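Local coordinates for phytoene synthase (Enterococcus hirae, PDB 5IYS), which probably joins two farnesyl diphosphate molecules head to head into dehydrosqualene, a magnesium-dependent reaction of the squalene and phytoene synthase family, at residues D56-I59 / N63-A66; C238-A243 / Q277-V282; N169-V174 / A211-L216. All coordinates share one frame; numbering follows the deposited sequence.

Contact 1. Residues D56-I59 / N63-A66; sequences DDLI and NNQA. With MG (magnesium ion), chain E; MG (magnesium ion), chain F; FPS (S-[(2E,6E)-3,7,11-trimethyldodeca-2,6,10-trienyl] trihydrogen thiodiphosphate), chain H.
Leu58 lays its CD2 methyl against the side chain of Asn64, 4.1 Å from ND2, the two side chains meeting at an oblique angle. Between the backbones Asn64 N donates to Leu58 O at 2.7 Å, and the nearly straight bond (168°) uses a carbonyl of the last helical turn to tie the turn back to the end of helix 39-60. Asn63 N reaches Ile59 O in a second bond, weak and bent. Asn63, with a positive phi of 36°, is where the chain leaves the helical conformation. Ile59 also sends CD1 to 3.7 Å from Asn64 O; its CG1 lies anti to the carbonyl carbon (chi1 -62°), and that branch brings CD1 round to Asn64. The side-chain OD1 of Asn64 caps Gly67 N, starting the next helix. One turn back, the Asp56 carboxylate bridges two magnesium ions, OD1 binding one at 2.1 Å and OD2 the other at 2.2 Å, while thiodiphosphate oxygen O1A coordinates both metals. Asp56, Asp57 and Asp60 fit the aspartate-rich DDxxD motif of this family, and Asp60 is a further magnesium ligand. The contact thus closes the tight turn from helix 39-60 into helix 65-80, with Ile59 and Gln65 both resting on Ala117, just past helix 104-116.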
loop_
_atom_site.group_PDB
_atom_site.type_symbol
_atom_site.label_atom_id
_atom_site.label_comp_id
_atom_site.label_asym_id
_atom_site.label_seq_id
_atom_site.Cartn_x
_atom_site.Cartn_y
_atom_site.Cartn_z
ATOM N N ASP A 56 7.762 -7.242 3.782
ATOM C CA ASP A 56 6.502 -7.977 3.708
ATOM C C ASP A 56 6.665 -9.429 3.238
ATOM O O ASP A 56 5.902 -10.328 3.629
ATOM C CB ASP A 56 5.536 -7.258 2.777
ATOM C CG ASP A 56 4.208 -7.990 2.642
ATOM O OD1 ASP A 56 3.295 -7.778 3.480
ATOM O OD2 ASP A 56 4.082 -8.759 1.672
ATOM N N ASP A 57 7.593 -9.636 2.315
ATOM C CA ASP A 57 7.808 -10.969 1.762
ATOM C C ASP A 57 8.442 -11.834 2.838
ATOM O O ASP A 57 8.041 -12.986 3.038
ATOM C CB ASP A 57 8.737 -10.888 0.560
ATOM C CG ASP A 57 7.996 -10.542 -0.704
ATOM O OD1 ASP A 57 6.748 -10.485 -0.650
ATOM O OD2 ASP A 57 8.663 -10.318 -1.735
ATOM N N LEU A 58 9.377 -11.242 3.573
ATOM C CA LEU A 58 9.959 -11.895 4.751
ATOM C C LEU A 58 8.922 -12.590 5.640
ATOM O O LEU A 58 9.108 -13.739 6.069
ATOM C CB LEU A 58 10.754 -10.882 5.570
ATOM C CG LEU A 58 12.153 -10.603 5.041
ATOM C CD1 LEU A 58 12.849 -9.557 5.913
ATOM C CD2 LEU A 58 12.996 -11.876 5.010
ATOM N N ILE A 59 7.813 -11.911 5.911
ATOM C CA ILE A 59 6.812 -12.450 6.827
ATOM C C ILE A 59 5.762 -13.278 6.094
ATOM O O ILE A 59 5.629 -14.469 6.373
ATOM C CB ILE A 59 6.187 -11.348 7.696
ATOM C CG1 ILE A 59 7.292 -10.720 8.545
ATOM C CG2 ILE A 59 5.085 -11.907 8.602
ATOM C CD1 ILE A 59 8.215 -11.738 9.212
ATOM N N ASN A 63 7.682 -16.510 6.177
ATOM C CA ASN A 63 7.605 -16.516 7.639
ATOM C C ASN A 63 9.002 -16.551 8.256
ATOM O O ASN A 63 9.371 -17.496 8.967
ATOM C CB ASN A 63 6.769 -17.687 8.176
ATOM C CG ASN A 63 6.669 -17.678 9.698
ATOM O OD1 ASN A 63 6.043 -16.795 10.288
ATOM N ND2 ASN A 63 7.357 -18.617 10.343
ATOM N N ASN A 64 9.796 -15.545 7.909
ATOM C CA ASN A 64 11.166 -15.447 8.392
ATOM C C ASN A 64 11.320 -14.305 9.393
ATOM O O ASN A 64 11.663 -13.181 9.017
ATOM C CB ASN A 64 12.131 -15.268 7.222
ATOM C CG ASN A 64 13.574 -15.428 7.636
ATOM O OD1 ASN A 64 13.892 -15.576 8.823
ATOM N ND2 ASN A 64 14.467 -15.349 6.654
ATOM N N GLN A 65 11.062 -14.606 10.664
ATOM C CA GLN A 65 11.190 -13.603 11.708
ATOM C C GLN A 65 12.633 -13.192 11.938
ATOM O O GLN A 65 12.895 -12.042 12.284
ATOM C CB GLN A 65 10.541 -14.058 13.011
ATOM C CG GLN A 65 9.026 -13.994 12.957
ATOM C CD GLN A 65 8.398 -13.709 14.311
ATOM O OE1 GLN A 65 7.668 -14.539 14.856
ATOM N NE2 GLN A 65 8.704 -12.544 14.873
ATOM N N ALA A 66 13.568 -14.107 11.703
ATOM C CA ALA A 66 14.991 -13.782 11.829
ATOM C C ALA A 66 15.477 -12.864 10.692
ATOM O O ALA A 66 16.407 -12.072 10.865
ATOM C CB ALA A 66 15.825 -15.046 11.890
HETATM MG MG MG E . 1.471 -8.482 4.227
HETATM MG MG MG F . 2.198 -9.911 1.383
HETATM C C1 FPS H . 0.617 -5.556 0.417
HETATM S S1 FPS H . -0.801 -5.984 1.378
HETATM C C2 FPS H . 1.780 -5.278 1.337
HETATM C C3 FPS H . 1.885 -4.206 2.143
HETATM C C4 FPS H . 0.796 -3.180 2.308
HETATM C C5 FPS H . 3.150 -4.065 2.959
HETATM C C6 FPS H . 4.331 -3.624 2.095
HETATM C C7 FPS H . 3.947 -2.456 1.204
HETATM C C8 FPS H . 4.255 -2.443 -0.101
HETATM C C10 FPS H . 3.772 -1.261 -0.908
HETATM C C9 FPS H . 4.963 -3.602 -0.749
HETATM C C11 FPS H . 4.783 -0.140 -0.988
HETATM C C12 FPS H . 4.275 0.696 -2.155
HETATM C C13 FPS H . 4.844 1.843 -2.569
HETATM C C14 FPS H . 6.063 2.435 -1.930
HETATM C C15 FPS H . 4.217 2.567 -3.717
HETATM P PA FPS H . -0.596 -8.016 1.378
HETATM O O1A FPS H . 0.688 -8.380 2.025
HETATM O O2A FPS H . -1.813 -8.650 2.219
HETATM O O3A FPS H . -0.873 -8.525 -0.136
HETATM P PB FPS H . 0.164 -9.141 -1.177
HETATM O O1B FPS H . -0.312 -10.549 -1.411
HETATM O O2B FPS H . 1.591 -9.175 -0.675
HETATM O O3B FPS H . 0.087 -8.279 -2.419
HETATM O O HOH W 1 3.764 -11.105 0.738
HETATM O O HOH W 2 -0.557 -9.524 4.794
HETATM O O HOH W 3 0.747 -6.304 4.613
HETATM O O HOH W 4 2.382 -8.711 6.190
HETATM O O HOH W 5 0.717 -11.618 0.882
#

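Contact 2. Residues C238-A243 / Q277-V282; sequences CRQALA and QLLKEV
Leu279 offers segment 238-243 its backbone oxygen: Gln240 NE2 donates to Leu279 O at 3.2 Å, nearly straight at 167°. The acceptor lies close to the amide plane of Gln240, whereas the donor is tilted from the plane of the Leu279 carbonyl. Leu279 CB also lies 4.0 Å from Gln240 NE2. Gln240 gets there with CG anti to its own backbone N (chi1 176°) and a bend at chi2, which turns the amide across the gap between the helices. The same NE2 also donates to Gln36 OE1, and these two acceptors together fix how the amide is rotated. Three residues on, Val282 packs beside the amide. Its CG1 branch lies against the flat group, 3.3 Å from Gln240 OE1, and CG1 also reaches Ala243 CB at 3.7 Å. CG2 lies over the Ala243 backbone, 3.8 Å from Ala243 O. Ala243 and Val282 are the closest backbone pair, their CA atoms 6.4 Å apart. The two short helical segments cross at a steep slant, 133° between their N-to-C directions and 9.7 Å between axes. This is plain helix packing that lays the C-terminal helix 272-287 across helix 236-258, where Val282 continues onto Ser244 and Phe247, while Leu242 on helix 236-258 points away from it and touches bound ligand.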
loop_
_atom_site.group_PDB
_atom_site.type_symbol
_atom_site.label_atom_id
_atom_site.label_comp_id
_atom_site.label_asym_id
_atom_site.label_seq_id
_atom_site.Cartn_x
_atom_site.Cartn_y
_atom_site.Cartn_z
ATOM N N CYS A 238 3.566 15.800 -9.413
ATOM C CA CYS A 238 3.354 14.521 -8.713
ATOM C C CYS A 238 1.896 14.094 -8.674
ATOM O O CYS A 238 1.568 13.002 -8.217
ATOM C CB CYS A 238 3.897 14.573 -7.282
ATOM S SG CYS A 238 5.693 14.827 -7.207
ATOM N N ARG A 239 0.982 14.986 -9.052
ATOM C CA ARG A 239 -0.425 14.664 -8.928
ATOM C C ARG A 239 -0.932 13.526 -9.806
ATOM O O ARG A 239 -1.760 12.745 -9.373
ATOM C CB ARG A 239 -1.256 15.916 -9.220
ATOM C CG ARG A 239 -1.071 16.951 -8.131
ATOM C CD ARG A 239 -1.997 18.155 -8.427
ATOM N NE ARG A 239 -1.558 19.259 -7.595
ATOM C CZ ARG A 239 -1.733 20.539 -7.884
ATOM N NH1 ARG A 239 -2.323 20.890 -9.016
ATOM N NH2 ARG A 239 -1.357 21.453 -6.997
ATOM N N GLN A 240 -0.583 13.544 -11.086
ATOM C CA GLN A 240 -1.057 12.522 -12.026
ATOM C C GLN A 240 -0.643 11.131 -11.538
ATOM O O GLN A 240 -1.460 10.201 -11.505
ATOM C CB GLN A 240 -0.434 12.818 -13.399
ATOM C CG GLN A 240 -0.724 11.815 -14.513
ATOM C CD GLN A 240 -2.196 11.637 -14.816
ATOM O OE1 GLN A 240 -2.979 12.602 -14.804
ATOM N NE2 GLN A 240 -2.554 10.428 -15.224
ATOM N N ALA A 241 0.588 11.007 -11.063
ATOM C CA ALA A 241 1.079 9.685 -10.583
ATOM C C ALA A 241 0.343 9.240 -9.319
ATOM O O ALA A 241 -0.113 8.093 -9.219
ATOM C CB ALA A 241 2.603 9.748 -10.342
ATOM N N LEU A 242 0.155 10.153 -8.366
ATOM C CA LEU A 242 -0.464 9.734 -7.125
ATOM C C LEU A 242 -1.945 9.406 -7.316
ATOM O O LEU A 242 -2.460 8.433 -6.782
ATOM C CB LEU A 242 -0.308 10.854 -6.084
ATOM C CG LEU A 242 -1.063 10.619 -4.776
ATOM C CD1 LEU A 242 -0.559 9.438 -4.006
ATOM C CD2 LEU A 242 -1.025 11.906 -3.917
ATOM N N ALA A 243 -2.689 10.285 -7.989
ATOM C CA ALA A 243 -4.069 9.969 -8.325
ATOM C C ALA A 243 -4.233 8.694 -9.146
ATOM O O ALA A 243 -5.144 7.882 -8.907
ATOM C CB ALA A 243 -4.702 11.186 -9.040
ATOM N N GLN A 277 -7.451 3.734 -19.473
ATOM C CA GLN A 277 -8.669 4.514 -19.334
ATOM C C GLN A 277 -8.639 5.333 -18.055
ATOM O O GLN A 277 -9.046 6.500 -18.027
ATOM C CB GLN A 277 -9.894 3.597 -19.285
ATOM C CG GLN A 277 -10.284 3.065 -20.634
ATOM C CD GLN A 277 -11.576 2.282 -20.561
ATOM O OE1 GLN A 277 -11.732 1.418 -19.697
ATOM N NE2 GLN A 277 -12.498 2.564 -21.484
ATOM N N LEU A 278 -8.192 4.699 -16.981
ATOM C CA LEU A 278 -8.120 5.373 -15.691
ATOM C C LEU A 278 -7.114 6.533 -15.649
ATOM O O LEU A 278 -7.392 7.599 -15.070
ATOM C CB LEU A 278 -7.850 4.346 -14.567
ATOM C CG LEU A 278 -9.089 3.516 -14.181
ATOM C CD1 LEU A 278 -8.797 2.197 -13.445
ATOM C CD2 LEU A 278 -10.083 4.315 -13.385
ATOM N N LEU A 279 -5.969 6.363 -16.306
ATOM C CA LEU A 279 -5.008 7.479 -16.406
ATOM C C LEU A 279 -5.644 8.700 -17.075
ATOM O O LEU A 279 -5.375 9.843 -16.688
ATOM C CB LEU A 279 -3.743 7.077 -17.151
ATOM C CG LEU A 279 -2.909 5.895 -16.640
ATOM C CD1 LEU A 279 -1.661 5.645 -17.481
ATOM C CD2 LEU A 279 -2.570 5.953 -15.151
ATOM N N LYS A 280 -6.425 8.461 -18.127
ATOM C CA LYS A 280 -7.108 9.553 -18.804
ATOM C C LYS A 280 -8.181 10.142 -17.901
ATOM O O LYS A 280 -8.344 11.362 -17.873
ATOM C CB LYS A 280 -7.756 9.088 -20.115
ATOM C CG LYS A 280 -6.731 8.736 -21.214
ATOM C CD LYS A 280 -7.422 8.315 -22.507
ATOM C CE LYS A 280 -6.423 8.410 -23.652
ATOM N NZ LYS A 280 -5.596 7.195 -23.583
ATOM N N GLU A 281 -8.958 9.298 -17.217
ATOM C CA GLU A 281 -9.902 9.828 -16.243
ATOM C C GLU A 281 -9.210 10.682 -15.202
ATOM O O GLU A 281 -9.810 11.620 -14.690
ATOM C CB GLU A 281 -10.678 8.749 -15.492
ATOM C CG GLU A 281 -11.699 8.013 -16.317
ATOM C CD GLU A 281 -12.370 6.897 -15.538
ATOM O OE1 GLU A 281 -12.503 7.021 -14.299
ATOM O OE2 GLU A 281 -12.739 5.884 -16.174
ATOM N N VAL A 282 -8.059 10.217 -14.730
ATOM C CA VAL A 282 -7.325 10.927 -13.695
ATOM C C VAL A 282 -6.914 12.290 -14.229
ATOM O O VAL A 282 -7.132 13.304 -13.565
ATOM C CB VAL A 282 -6.117 10.083 -13.214
ATOM C CG1 VAL A 282 -4.974 10.949 -12.686
ATOM C CG2 VAL A 282 -6.612 9.084 -12.167
#

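Contact 3. Residues N169-V174 / A211-L216; sequences NILRDV and ALWESL. With MG (magnesium ion), chain D; FPS (S-[(2E,6E)-3,7,11-trimethyldodeca-2,6,10-trienyl] trihydrogen thiodiphosphate), chain G; FPS (S-[(2E,6E)-3,7,11-trimethyldodeca-2,6,10-trienyl] trihydrogen thiodiphosphate), chain H.
The indole of Trp213 carries Leu171 CD2 on one face, 3.5 Å from the centroid of the five-membered ring and 16° off its normal, a CH-pi contact. It packs against the metal-binding end of helix 155-172 in the all-helical terpene synthase fold, paired here with helix 207-227. At the ring's edge, NE1 donates to Leu171 O at 3.1 Å; the acceptor lies near the ring plane, but the donor stands above the carbonyl plane. Tyr261 meets the indole edge-to-face. The flat guanidinium of Arg172 has Asp173 at one edge and the diphosphate of the chain G thiodiphosphate ligand at another. Leu216 completes the apolar packing, its CD2 lying 3.8 Å from Leu171 CD2, so Leu171 is held between indole and leucine. Facing the ligands, Asn169 CG is anti to its backbone N (chi1 -175°), directing the amide to the magnesium. Arg172 holds Asp173 in a side-on salt bridge, NE to OD1 at 2.9 Å and NH2 to OD2, while NH1 donates to O2B of the chain G ligand at 2.7 Å; NH1 also donates to Gln252 OE1. The metal is bound by Asn169 OD1 at 2.1 Å, an oxygen of the chain H ligand and three waters.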
loop_
_atom_site.group_PDB
_atom_site.type_symbol
_atom_site.label_atom_id
_atom_site.label_comp_id
_atom_site.label_asym_id
_atom_site.label_seq_id
_atom_site.Cartn_x
_atom_site.Cartn_y
_atom_site.Cartn_z
ATOM N N ASN A 169 -7.255 -4.081 -0.501
ATOM C CA ASN A 169 -6.479 -5.329 -0.557
ATOM C C ASN A 169 -7.132 -6.473 0.232
ATOM O O ASN A 169 -7.224 -7.628 -0.241
ATOM C CB ASN A 169 -5.043 -5.052 -0.093
ATOM C CG ASN A 169 -4.138 -6.270 -0.229
ATOM O OD1 ASN A 169 -4.236 -7.187 0.570
ATOM N ND2 ASN A 169 -3.245 -6.270 -1.224
ATOM N N ILE A 170 -7.663 -6.112 1.396
ATOM C CA ILE A 170 -8.367 -7.047 2.267
ATOM C C ILE A 170 -9.617 -7.620 1.569
ATOM O O ILE A 170 -9.852 -8.846 1.532
ATOM C CB ILE A 170 -8.754 -6.334 3.589
ATOM C CG1 ILE A 170 -7.534 -6.200 4.518
ATOM C CG2 ILE A 170 -9.821 -7.105 4.322
ATOM C CD1 ILE A 170 -7.728 -5.230 5.712
ATOM N N LEU A 171 -10.382 -6.721 0.962
ATOM C CA LEU A 171 -11.656 -7.052 0.326
ATOM C C LEU A 171 -11.425 -7.843 -0.947
ATOM O O LEU A 171 -12.244 -8.675 -1.357
ATOM C CB LEU A 171 -12.425 -5.760 0.020
ATOM C CG LEU A 171 -13.048 -5.110 1.263
ATOM C CD1 LEU A 171 -13.455 -3.693 0.952
ATOM C CD2 LEU A 171 -14.300 -5.921 1.752
ATOM N N ARG A 172 -10.279 -7.610 -1.566
ATOM C CA ARG A 172 -9.941 -8.332 -2.791
ATOM C C ARG A 172 -9.596 -9.787 -2.469
ATOM O O ARG A 172 -9.820 -10.680 -3.295
ATOM C CB ARG A 172 -8.785 -7.609 -3.504
ATOM C CG ARG A 172 -8.347 -8.214 -4.842
ATOM C CD ARG A 172 -7.031 -7.557 -5.284
ATOM N NE ARG A 172 -5.942 -8.023 -4.422
ATOM C CZ ARG A 172 -4.690 -7.582 -4.474
ATOM N NH1 ARG A 172 -4.394 -6.549 -5.249
ATOM N NH2 ARG A 172 -3.754 -8.166 -3.736
ATOM N N ASP A 173 -9.041 -10.048 -1.291
ATOM C CA ASP A 173 -8.299 -11.289 -1.077
ATOM C C ASP A 173 -8.919 -12.145 0.036
ATOM O O ASP A 173 -8.245 -13.001 0.617
ATOM C CB ASP A 173 -6.835 -11.015 -0.704
ATOM C CG ASP A 173 -6.017 -10.390 -1.838
ATOM O OD1 ASP A 173 -6.427 -10.469 -3.014
ATOM O OD2 ASP A 173 -4.937 -9.829 -1.538
ATOM N N VAL A 174 -10.205 -11.964 0.317
ATOM C CA VAL A 174 -10.793 -12.651 1.459
ATOM C C VAL A 174 -10.549 -14.171 1.416
ATOM O O VAL A 174 -10.152 -14.780 2.413
ATOM C CB VAL A 174 -12.282 -12.352 1.594
ATOM C CG1 VAL A 174 -12.903 -13.249 2.652
ATOM C CG2 VAL A 174 -12.515 -10.871 1.913
ATOM N N ALA A 211 -23.273 -8.029 2.270
ATOM C CA ALA A 211 -23.599 -6.895 3.126
ATOM C C ALA A 211 -22.349 -6.350 3.805
ATOM O O ALA A 211 -22.114 -5.139 3.793
ATOM C CB ALA A 211 -24.625 -7.313 4.156
ATOM N N LEU A 212 -21.603 -7.243 4.454
ATOM C CA LEU A 212 -20.392 -6.886 5.169
ATOM C C LEU A 212 -19.338 -6.308 4.221
ATOM O O LEU A 212 -18.832 -5.215 4.462
ATOM C CB LEU A 212 -19.824 -8.114 5.885
ATOM C CG LEU A 212 -18.622 -7.931 6.820
ATOM C CD1 LEU A 212 -18.396 -9.191 7.681
ATOM C CD2 LEU A 212 -17.358 -7.569 6.049
ATOM N N TRP A 213 -19.060 -7.031 3.138
ATOM C CA TRP A 213 -18.184 -6.580 2.068
ATOM C C TRP A 213 -18.514 -5.143 1.660
ATOM O O TRP A 213 -17.655 -4.251 1.684
ATOM C CB TRP A 213 -18.271 -7.528 0.872
ATOM C CG TRP A 213 -17.132 -7.380 -0.109
ATOM C CD1 TRP A 213 -16.016 -8.177 -0.196
ATOM C CD2 TRP A 213 -17.010 -6.407 -1.155
ATOM N NE1 TRP A 213 -15.185 -7.719 -1.191
ATOM C CE2 TRP A 213 -15.790 -6.663 -1.823
ATOM C CE3 TRP A 213 -17.820 -5.357 -1.606
ATOM C CZ2 TRP A 213 -15.365 -5.917 -2.932
ATOM C CZ3 TRP A 213 -17.373 -4.576 -2.662
ATOM C CH2 TRP A 213 -16.152 -4.858 -3.316
ATOM N N GLU A 214 -19.770 -4.912 1.322
ATOM C CA GLU A 214 -20.196 -3.593 0.885
ATOM C C GLU A 214 -20.093 -2.533 1.966
ATOM O O GLU A 214 -19.753 -1.391 1.666
ATOM C CB GLU A 214 -21.581 -3.623 0.251
ATOM C CG GLU A 214 -21.583 -4.257 -1.137
ATOM C CD GLU A 214 -20.931 -3.389 -2.210
ATOM O OE1 GLU A 214 -20.481 -2.256 -1.934
ATOM O OE2 GLU A 214 -20.808 -3.859 -3.350
ATOM N N SER A 215 -20.314 -2.921 3.223
ATOM C CA SER A 215 -20.118 -1.983 4.308
ATOM C C SER A 215 -18.663 -1.502 4.337
ATOM O O SER A 215 -18.386 -0.330 4.610
ATOM C CB SER A 215 -20.420 -2.631 5.653
ATOM O OG SER A 215 -20.392 -1.655 6.673
ATOM N N LEU A 216 -17.745 -2.459 4.299
ATOM C CA LEU A 216 -16.318 -2.118 4.347
ATOM C C LEU A 216 -15.880 -1.407 3.062
ATOM O O LEU A 216 -15.054 -0.497 3.110
ATOM C CB LEU A 216 -15.493 -3.394 4.568
ATOM C CG LEU A 216 -14.060 -3.245 5.079
ATOM C CD1 LEU A 216 -14.100 -2.522 6.430
ATOM C CD2 LEU A 216 -13.365 -4.597 5.221
HETATM MG MG MG D . -3.620 -8.855 1.760
HETATM C C1 FPS G . -0.301 -3.054 -2.227
HETATM S S1 FPS G . 1.383 -3.437 -2.529
HETATM C C2 FPS G . -0.205 -1.762 -1.436
HETATM C C3 FPS G . -1.040 -1.415 -0.441
HETATM C C4 FPS G . -2.185 -2.304 -0.054
HETATM C C5 FPS G . -0.875 -0.102 0.300
HETATM C C6 FPS G . 0.304 0.756 -0.157
HETATM C C7 FPS G . 0.111 2.161 0.378
HETATM C C8 FPS G . 0.467 3.251 -0.325
HETATM C C10 FPS G . 0.340 4.592 0.365
HETATM C C9 FPS G . 1.043 3.184 -1.719
HETATM C C11 FPS G . -0.531 5.516 -0.491
HETATM C C12 FPS G . -0.536 6.928 0.072
HETATM C C13 FPS G . 0.295 7.919 -0.326
HETATM C C14 FPS G . 0.171 9.291 0.284
HETATM C C15 FPS G . 1.333 7.709 -1.398
HETATM P PA FPS G . 1.593 -4.749 -4.109
HETATM O O1A FPS G . 2.896 -4.595 -4.762
HETATM O O2A FPS G . 1.641 -6.164 -3.327
HETATM O O3A FPS G . 0.350 -4.841 -5.106
HETATM P PB FPS G . -0.819 -5.887 -4.684
HETATM O O1B FPS G . -0.614 -7.213 -5.363
HETATM O O2B FPS G . -2.086 -5.149 -5.049
HETATM O O3B FPS G . -0.864 -6.185 -3.201
HETATM C C1 FPS H . 0.617 -5.556 0.417
HETATM S S1 FPS H . -0.801 -5.984 1.378
HETATM C C2 FPS H . 1.780 -5.278 1.337
HETATM C C3 FPS H . 1.885 -4.206 2.143
HETATM C C4 FPS H . 0.796 -3.180 2.308
HETATM C C5 FPS H . 3.150 -4.065 2.959
HETATM C C6 FPS H . 4.331 -3.624 2.095
HETATM C C7 FPS H . 3.947 -2.456 1.204
HETATM C C8 FPS H . 4.255 -2.443 -0.101
HETATM C C10 FPS H . 3.772 -1.261 -0.908
HETATM C C9 FPS H . 4.963 -3.602 -0.749
HETATM C C11 FPS H . 4.783 -0.140 -0.988
HETATM C C12 FPS H . 4.275 0.696 -2.155
HETATM C C13 FPS H . 4.844 1.843 -2.569
HETATM C C14 FPS H . 6.063 2.435 -1.930
HETATM C C15 FPS H . 4.217 2.567 -3.717
HETATM P PA FPS H . -0.596 -8.016 1.378
HETATM O O1A FPS H . 0.688 -8.380 2.025
HETATM O O2A FPS H . -1.813 -8.650 2.219
HETATM O O3A FPS H . -0.873 -8.525 -0.136
HETATM P PB FPS H . 0.164 -9.141 -1.177
HETATM O O1B FPS H . -0.312 -10.549 -1.411
HETATM O O2B FPS H . 1.591 -9.175 -0.675
HETATM O O3B FPS H . 0.087 -8.279 -2.419
HETATM O O HOH W 6 -5.389 -9.190 1.940
HETATM O O HOH W 7 -3.836 -8.270 3.634
HETATM O O HOH W 8 -3.484 -9.362 0.176
#

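Overall arrangement
From the N terminus, contact 1 comes first, closing the short turn between helices 39-60 and 65-80. Contact 3 follows, closing the excursion of 36 residues from the end of helix 155-172 to helix 207-227. Contact 2 comes last, closing the 33 residues between segments 238-243 and 277-282 and bringing helix 272-287 back onto helix 236-258, the next helix after 207-227. The three lie in series, so none nests in or crosses another. Contacts 1 and 3 both touch the same thiodiphosphate ligand, their nearest atoms about 8 Å apart, and supply magnesium ligands from two helices. Contact 2 lies on the opposite side of the chain's centre from contact 1, their centres about 33 Å apart.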